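Local coordinates for protein sulfhydryl oxidase 1 (Homo sapiens, PDB 3LLK) that catalyses the FAD-dependent oxidation of thiols to disulfides with molecular oxygen as the electron acceptor, at residues I81-S84 with F85-T88; F65-S68 with V69-L73; D92-E95 with G96-L99; N229-L232 with D233-V236. All blocks are in the same frame, centred on the assembly; numbering follows the deposited sequence.

Contact 1 (I81-S84 with F85-T88)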
# COMPACT_ATOMS: atom_id res chain seq x y z
N ILE A 81 -14.78 -6.50 18.13
CA ILE A 81 -14.56 -7.77 17.45
C ILE A 81 -13.25 -8.37 17.94
O ILE A 81 -12.18 -7.83 17.67
CB ILE A 81 -14.47 -7.59 15.91
CG1 ILE A 81 -15.81 -7.11 15.36
CG2 ILE A 81 -14.04 -8.90 15.26
CD1 ILE A 81 -15.82 -6.89 13.85
N PRO A 82 -13.31 -9.48 18.69
CA PRO A 82 -12.07 -10.10 19.18
C PRO A 82 -11.24 -10.56 17.98
O PRO A 82 -11.78 -11.09 17.00
CB PRO A 82 -12.58 -11.29 20.00
CG PRO A 82 -13.91 -10.83 20.50
CD PRO A 82 -14.49 -10.14 19.27
N TYR A 83 -9.93 -10.36 18.04
CA TYR A 83 -9.13 -10.80 16.92
C TYR A 83 -9.31 -12.30 16.68
O TYR A 83 -9.35 -12.75 15.53
CB TYR A 83 -7.65 -10.50 17.13
CG TYR A 83 -6.85 -10.89 15.93
CD1 TYR A 83 -6.96 -10.17 14.73
CD2 TYR A 83 -6.06 -12.05 15.93
CE1 TYR A 83 -6.31 -10.60 13.57
CE2 TYR A 83 -5.41 -12.48 14.78
CZ TYR A 83 -5.55 -11.76 13.60
OH TYR A 83 -4.94 -12.20 12.46
N SER A 84 -9.42 -13.07 17.76
CA SER A 84 -9.58 -14.51 17.62
C SER A 84 -10.80 -14.83 16.75
O SER A 84 -10.79 -15.78 15.98
CB SER A 84 -9.71 -15.18 19.00
OG SER A 84 -10.73 -14.60 19.79
N PHE A 85 -11.84 -14.01 16.89
CA PHE A 85 -13.07 -14.17 16.12
C PHE A 85 -12.81 -13.83 14.64
O PHE A 85 -13.36 -14.46 13.74
CB PHE A 85 -14.14 -13.25 16.70
CG PHE A 85 -15.52 -13.52 16.17
CD1 PHE A 85 -16.02 -14.81 16.10
CD2 PHE A 85 -16.33 -12.46 15.76
CE1 PHE A 85 -17.32 -15.06 15.64
CE2 PHE A 85 -17.63 -12.70 15.30
CZ PHE A 85 -18.13 -14.00 15.23
N PHE A 86 -11.97 -12.83 14.40
CA PHE A 86 -11.61 -12.42 13.04
C PHE A 86 -10.73 -13.51 12.41
O PHE A 86 -10.83 -13.79 11.22
CB PHE A 86 -10.86 -11.09 13.08
CG PHE A 86 -10.51 -10.52 11.71
CD1 PHE A 86 -11.51 -10.10 10.85
CD2 PHE A 86 -9.18 -10.35 11.33
CE1 PHE A 86 -11.20 -9.51 9.61
CE2 PHE A 86 -8.85 -9.76 10.10
CZ PHE A 86 -9.87 -9.34 9.24
N LYS A 87 -9.85 -14.11 13.21
CA LYS A 87 -8.95 -15.17 12.73
C LYS A 87 -9.77 -16.37 12.25
O LYS A 87 -9.41 -17.03 11.26
CB LYS A 87 -8.00 -15.63 13.83
CG LYS A 87 -7.20 -16.88 13.48
CD LYS A 87 -6.22 -17.24 14.58
CE LYS A 87 -5.50 -18.54 14.27
NZ LYS A 87 -6.47 -19.66 14.15
N THR A 88 -10.84 -16.66 12.98
CA THR A 88 -11.71 -17.77 12.63
C THR A 88 -12.37 -17.50 11.29
O THR A 88 -12.53 -18.41 10.47
CB THR A 88 -12.77 -18.00 13.72
OG1 THR A 88 -12.12 -18.37 14.95
CG2 THR A 88 -13.74 -19.10 13.32

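Contact 2 (F65-S68 with V69-L73)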
# COMPACT_ATOMS: atom_id res chain seq x y z
N PHE A 65 -12.25 -13.78 -2.01
CA PHE A 65 -11.86 -13.85 -0.61
C PHE A 65 -12.03 -12.47 0.06
O PHE A 65 -12.58 -12.38 1.16
CB PHE A 65 -10.40 -14.30 -0.52
CG PHE A 65 -9.79 -14.11 0.83
CD1 PHE A 65 -10.06 -14.99 1.87
CD2 PHE A 65 -8.92 -13.04 1.06
CE1 PHE A 65 -9.48 -14.81 3.12
CE2 PHE A 65 -8.33 -12.86 2.31
CZ PHE A 65 -8.61 -13.75 3.34
N LEU A 66 -11.56 -11.42 -0.59
CA LEU A 66 -11.69 -10.07 -0.03
C LEU A 66 -13.15 -9.65 0.10
O LEU A 66 -13.53 -9.01 1.09
CB LEU A 66 -10.91 -9.06 -0.89
CG LEU A 66 -9.40 -9.28 -0.87
CD1 LEU A 66 -8.73 -8.43 -1.95
CD2 LEU A 66 -8.85 -8.93 0.53
N HIS A 67 -13.97 -9.99 -0.89
CA HIS A 67 -15.39 -9.64 -0.84
C HIS A 67 -16.06 -10.40 0.31
O HIS A 67 -16.92 -9.85 1.01
CB HIS A 67 -16.08 -10.01 -2.17
CG HIS A 67 -17.57 -9.85 -2.15
ND1 HIS A 67 -18.18 -8.62 -2.31
CD2 HIS A 67 -18.56 -10.74 -1.93
CE1 HIS A 67 -19.49 -8.78 -2.19
NE2 HIS A 67 -19.74 -10.05 -1.97
N SER A 68 -15.65 -11.65 0.52
CA SER A 68 -16.23 -12.46 1.60
C SER A 68 -15.85 -11.90 2.98
O SER A 68 -16.66 -11.89 3.89
CB SER A 68 -15.78 -13.92 1.47
OG SER A 68 -16.36 -14.73 2.48
N VAL A 69 -14.61 -11.43 3.12
CA VAL A 69 -14.17 -10.87 4.39
C VAL A 69 -14.85 -9.52 4.59
O VAL A 69 -15.31 -9.21 5.69
CB VAL A 69 -12.64 -10.66 4.42
CG1 VAL A 69 -12.24 -9.95 5.70
CG2 VAL A 69 -11.93 -12.02 4.34
N ASN A 70 -14.93 -8.73 3.52
CA ASN A 70 -15.56 -7.42 3.57
C ASN A 70 -17.01 -7.57 4.07
O ASN A 70 -17.43 -6.85 4.98
CB ASN A 70 -15.56 -6.78 2.19
CG ASN A 70 -15.97 -5.32 2.22
OD1 ASN A 70 -16.54 -4.80 1.26
ND2 ASN A 70 -15.67 -4.65 3.32
N GLU A 71 -17.74 -8.50 3.47
CA GLU A 71 -19.14 -8.73 3.85
C GLU A 71 -19.29 -9.26 5.27
O GLU A 71 -20.23 -8.89 5.99
CB GLU A 71 -19.80 -9.70 2.86
CG GLU A 71 -20.04 -9.08 1.49
CD GLU A 71 -20.70 -7.71 1.59
OE1 GLU A 71 -21.72 -7.58 2.29
OE2 GLU A 71 -20.19 -6.75 0.96
N TRP A 72 -18.36 -10.11 5.70
CA TRP A 72 -18.41 -10.63 7.05
C TRP A 72 -18.28 -9.47 8.04
O TRP A 72 -18.99 -9.41 9.04
CB TRP A 72 -17.28 -11.62 7.29
CG TRP A 72 -17.28 -12.18 8.68
CD1 TRP A 72 -18.04 -13.23 9.14
CD2 TRP A 72 -16.52 -11.71 9.80
NE1 TRP A 72 -17.78 -13.44 10.47
CE2 TRP A 72 -16.86 -12.52 10.90
CE3 TRP A 72 -15.59 -10.68 9.97
CZ2 TRP A 72 -16.30 -12.33 12.17
CZ3 TRP A 72 -15.03 -10.49 11.24
CH2 TRP A 72 -15.39 -11.32 12.32
N LEU A 73 -17.35 -8.56 7.75
CA LEU A 73 -17.12 -7.39 8.61
C LEU A 73 -18.36 -6.51 8.66
O LEU A 73 -18.76 -6.05 9.74
CB LEU A 73 -15.94 -6.56 8.09
CG LEU A 73 -14.54 -7.10 8.37
CD1 LEU A 73 -13.50 -6.26 7.64
CD2 LEU A 73 -14.29 -7.07 9.87

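Contact 3 (D92-E95 with G96-L99)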
# COMPACT_ATOMS: atom_id res chain seq x y z
N ASP A 92 -11.93 -19.78 8.04
CA ASP A 92 -13.12 -20.32 7.38
C ASP A 92 -13.13 -20.01 5.90
O ASP A 92 -13.65 -20.79 5.09
CB ASP A 92 -14.39 -19.77 8.01
CG ASP A 92 -14.68 -20.39 9.36
OD1 ASP A 92 -13.95 -21.33 9.76
OD2 ASP A 92 -15.64 -19.94 10.02
N ARG A 93 -12.56 -18.86 5.55
CA ARG A 93 -12.52 -18.44 4.16
C ARG A 93 -11.23 -18.88 3.47
O ARG A 93 -10.89 -18.40 2.39
CB ARG A 93 -12.73 -16.93 4.11
CG ARG A 93 -14.14 -16.57 4.57
CD ARG A 93 -14.37 -15.09 4.85
NE ARG A 93 -15.76 -14.86 5.24
CZ ARG A 93 -16.32 -15.32 6.36
NH1 ARG A 93 -15.61 -16.02 7.23
NH2 ARG A 93 -17.61 -15.09 6.60
N LYS A 94 -10.52 -19.80 4.11
CA LYS A 94 -9.28 -20.38 3.58
C LYS A 94 -8.23 -19.38 3.09
O LYS A 94 -7.64 -19.58 2.02
CB LYS A 94 -9.63 -21.35 2.43
CG LYS A 94 -10.72 -22.35 2.78
CD LYS A 94 -10.94 -23.39 1.68
CE LYS A 94 -9.70 -24.28 1.51
NZ LYS A 94 -9.96 -25.48 0.65
N GLU A 95 -7.95 -18.33 3.86
CA GLU A 95 -6.97 -17.34 3.42
C GLU A 95 -5.59 -17.95 3.19
O GLU A 95 -4.82 -17.46 2.36
CB GLU A 95 -6.86 -16.17 4.41
CG GLU A 95 -5.95 -16.37 5.61
CD GLU A 95 -4.47 -16.24 5.27
OE1 GLU A 95 -4.07 -15.26 4.61
OE2 GLU A 95 -3.71 -17.13 5.70
N GLY A 96 -5.28 -19.00 3.94
CA GLY A 96 -4.00 -19.66 3.79
C GLY A 96 -3.88 -20.33 2.43
O GLY A 96 -2.83 -20.30 1.79
N ALA A 97 -4.98 -20.93 1.97
CA ALA A 97 -4.98 -21.58 0.67
C ALA A 97 -5.02 -20.53 -0.45
O ALA A 97 -4.29 -20.62 -1.43
CB ALA A 97 -6.19 -22.53 0.56
N VAL A 98 -5.88 -19.52 -0.27
CA VAL A 98 -6.03 -18.44 -1.23
C VAL A 98 -4.79 -17.55 -1.36
O VAL A 98 -4.39 -17.20 -2.47
CB VAL A 98 -7.25 -17.56 -0.85
CG1 VAL A 98 -7.36 -16.37 -1.80
CG2 VAL A 98 -8.52 -18.39 -0.89
N LEU A 99 -4.19 -17.17 -0.24
CA LEU A 99 -2.99 -16.34 -0.29
C LEU A 99 -1.77 -17.23 -0.10
O LEU A 99 -1.21 -17.74 -1.07
CB LEU A 99 -3.05 -15.24 0.77
CG LEU A 99 -4.23 -14.26 0.60
CD1 LEU A 99 -4.33 -13.33 1.80
CD2 LEU A 99 -4.06 -13.46 -0.70

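Contact 4 (N229-L232 with D233-V236)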
# COMPACT_ATOMS: atom_id res chain seq x y z
N ASN A 229 12.23 16.87 -15.91
CA ASN A 229 12.44 18.11 -16.66
C ASN A 229 13.94 18.40 -16.69
O ASN A 229 14.72 17.77 -15.97
CB ASN A 229 11.67 19.28 -16.03
CG ASN A 229 10.19 19.26 -16.39
OD1 ASN A 229 9.81 18.88 -17.50
ND2 ASN A 229 9.35 19.69 -15.45
N GLU A 230 14.35 19.35 -17.52
CA GLU A 230 15.77 19.68 -17.64
C GLU A 230 16.20 21.00 -17.01
O GLU A 230 17.24 21.07 -16.36
CB GLU A 230 16.19 19.67 -19.12
CG GLU A 230 16.10 18.30 -19.79
CD GLU A 230 16.90 17.23 -19.06
OE1 GLU A 230 16.49 16.84 -17.95
OE2 GLU A 230 17.93 16.78 -19.60
N ARG A 231 15.40 22.05 -17.21
CA ARG A 231 15.73 23.36 -16.69
C ARG A 231 15.66 23.46 -15.17
O ARG A 231 14.84 22.80 -14.53
CB ARG A 231 14.80 24.43 -17.28
CG ARG A 231 15.05 24.77 -18.72
CD ARG A 231 14.00 25.77 -19.20
NE ARG A 231 14.02 27.02 -18.44
CZ ARG A 231 14.79 28.06 -18.73
NH1 ARG A 231 15.63 28.01 -19.77
NH2 ARG A 231 14.73 29.16 -18.00
N LEU A 232 16.53 24.29 -14.62
CA LEU A 232 16.55 24.50 -13.18
C LEU A 232 15.58 25.64 -12.91
O LEU A 232 15.50 26.15 -11.79
CB LEU A 232 17.96 24.84 -12.71
CG LEU A 232 19.04 23.88 -13.22
CD1 LEU A 232 20.32 24.08 -12.44
CD2 LEU A 232 18.56 22.44 -13.08
N ASP A 233 14.87 26.03 -13.96
CA ASP A 233 13.87 27.09 -13.88
C ASP A 233 12.49 26.46 -13.73
O ASP A 233 11.64 26.98 -13.00
CB ASP A 233 13.91 27.96 -15.14
CG ASP A 233 14.52 29.32 -14.87
OD1 ASP A 233 14.22 29.90 -13.81
OD2 ASP A 233 15.29 29.81 -15.72
N VAL A 234 12.27 25.35 -14.43
CA VAL A 234 11.00 24.62 -14.37
C VAL A 234 11.11 23.54 -13.29
O VAL A 234 12.20 23.08 -12.98
CB VAL A 234 10.66 23.95 -15.72
CG1 VAL A 234 10.45 25.00 -16.79
CG2 VAL A 234 11.78 23.00 -16.13
N PRO A 235 9.97 23.12 -12.72
CA PRO A 235 10.00 22.09 -11.67
C PRO A 235 10.83 20.86 -12.04
O PRO A 235 11.10 20.60 -13.22
CB PRO A 235 8.52 21.75 -11.48
CG PRO A 235 7.93 22.03 -12.84
CD PRO A 235 8.59 23.34 -13.19
N VAL A 236 11.26 20.12 -11.03
CA VAL A 236 12.06 18.93 -11.24
C VAL A 236 11.26 17.90 -12.02
O VAL A 236 11.75 17.33 -13.00
CB VAL A 236 12.50 18.30 -9.89
CG1 VAL A 236 12.93 16.85 -10.10
CG2 VAL A 236 13.65 19.10 -9.31

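Contact 1 (I81-S84 with F85-T88)
The first turn of helix 83-92 forms here, where P82, the last residue of strand 80-82, takes the N-cap position. P82 O receives F86 N at 3.1 Å and also makes a weak bond with F85 N, so one carbonyl serves two amides of the opening turn. Next along, K87 N reaches Y83 O at 2.7 Å, while T88 N bonds S84 O. The pyrrolidine of P82 runs beside F85, pointing the same way, with P82 CD 4.0 Å from F85 CB. I81 CG2 comes to the edge of the F85 ring, 4.3 Å from its CD2. F86 has CG anti to the backbone N (chi1 -176°), which brings its ring back to Y83; Y83 CE1 meets the F86 ring edge at CD2, 3.6 Å away, and the two side chains lie askew. Y83 OH bonds to L27 O and K87 NZ pairs with D91, so both polar ends find partners beyond the turn. F86 turns inward onto helices 16-30 and 60-75. The bonds to P82 O, the N-cap carbonyl, are those of a helix N-terminus, here opening helix 83-92 straight from a strand in the helical sulfhydryl oxidase fold.

Contact 2 (F65-S68 with V69-L73)
F65, L66, H67 and S68 each offer a carbonyl to the amide four residues on, V69, N70, E71 and W72 in turn, in regular alpha-helical bonds of which N70 N to L66 O is the shortest at 2.8 Å. This is the middle of helix 60-75, one of the packed helices of the sulfhydryl oxidase fold, and two pairs spaced i to i+4 ride on it. On the buried side V69 CG2 sits over one face of the F65 ring, 4.0 Å from its centroid and 18° off the normal, a CH-pi contact; CG1 is anti to the backbone N (chi1 174°), which turns CG2 back along the helix toward F65. F86 and R93 also touch V69. Toward the surface, E71 CG lies over a face of the H67 imidazole, 3.9 Å from the ring centroid and displaced toward the rim. The E71 chain then bends at chi2, and OE2 makes a salt bridge with K74. With an alanine here, this face of the imidazole would probably be uncovered, the ring freer to turn and K74 left without its carboxylate mate. S68 OG receives a weak bond from R93 NE. Beyond the CH-pi contact, the E71 carboxylate is inclined 31° to the H67 ring plane, with E71 OE2 3.8 Å from H67 CE1.

Contact 3 (D92-E95 with G96-L99)
E95 and L99 meet at about a right angle, E95 OE1 lying 3.4 Å from L99 CD1, while L99 N closes a 2.7 Å hydrogen bond on E95 O. One residue earlier, K94 O receives V98 N at 2.9 Å in a nearly straight bond, plus a weak one from A97 N. The K94 chain, bent at chi3, brings K94 CE to 4.0 Å from A97 CB. With CG lodged between the backbone N and the carbonyl carbon (chi1 84°) and a second bend at chi2, the E95 side chain folds back over its own turn until E95 OE2 is 3.2 Å from G96 CA. The carboxylate is buried and satisfied from outside the turn: OE2 in a salt bridge with R28 NE, OE1 in a hydrogen bond with H24 ND1. A leucine here would probably leave R28 without its counter-charge and H24 without its acceptor. What sets this turn in place is the joint before it. K94, at positive phi, is the C-prime residue of a Schellman motif that ends helix 83-92, and it is also the N-cap of the next helix. R93, just ahead, is tied back by NH1 to A89 O. The single turn 95-98 thus bridges two longer helices: E95 touches F65 and V98 touches V62 on helix 60-75, and L99 rests on E20 and L23 of helix 16-30.

Contact 4 (N229-L232 with D233-V236)
The guanidinium of R231 and the carboxylate of D233 have planes only 10° apart, yet they approach obliquely: R231 NH2 meets D233 OD2 in a salt bridge at one end, rather than through a paired, two-pronged grip. The modelled separation of 2.4 Å is too short to be taken literally, and the detailed geometry of the bridge is doubtful. A bend at chi3 (60°) curls the R231 chain back over D233, bringing R231 NE within 3.4 Å of D233 CB, while V234 CG1 comes in at the edge of the guanidinium. The other methyl of V234 is the wedge of the contact. Lying between the backbone N and the carbonyl carbon, V234 CG2 packs 3.5 Å from R231 CB and 3.7 Å from N229 CB; the V234 and N229 side chains cross at about a right angle. The whole stretch is an irregular surface loop, without helix or strand, that doubles back on itself between helices 185-203 and 239-249; it follows closely on the C224-C227 disulfide. N229 joins the two arms at the open end. Its backbone N points to V236 O in a nearly straight bond of 3.0 Å, and its side chain adds a second: ND2 donates to P235 O, also at 3.0 Å, with that oxygen in the plane of the amide while ND2 stands about 45° above the carbonyl plane of P235. The P235 and N229 side chains cross at a slant, P235 CG being 3.8 Å from N229 ND2. Beside this, E230 OE1 forms a salt bridge with R221, and V236 begins the return toward helix 239-249.

Along the chain the order is contact 2, contact 1, contact 3, then contact 4. The first three form one cluster within the part of the chain that resembles FAD-dependent sulfhydryl oxidases, with centres 12 to 15 Å apart. W72 of helix 60-75 is their hub: F85 and F86 of contact 1 pack on its ring system and R93 of contact 3 lies against it, while F65 reaches E95. Contacts 1 and 3 are joined through helix 83-92. Contact 4 stands about 47 to 52 Å from the others, centre to centre, across the middle of the chain, with the side chain of V236 about 12 Å from the FAD. The cluster probably belongs to the degenerate half of the pseudo-dimer, since the FAD pocket is built from residues later in the chain.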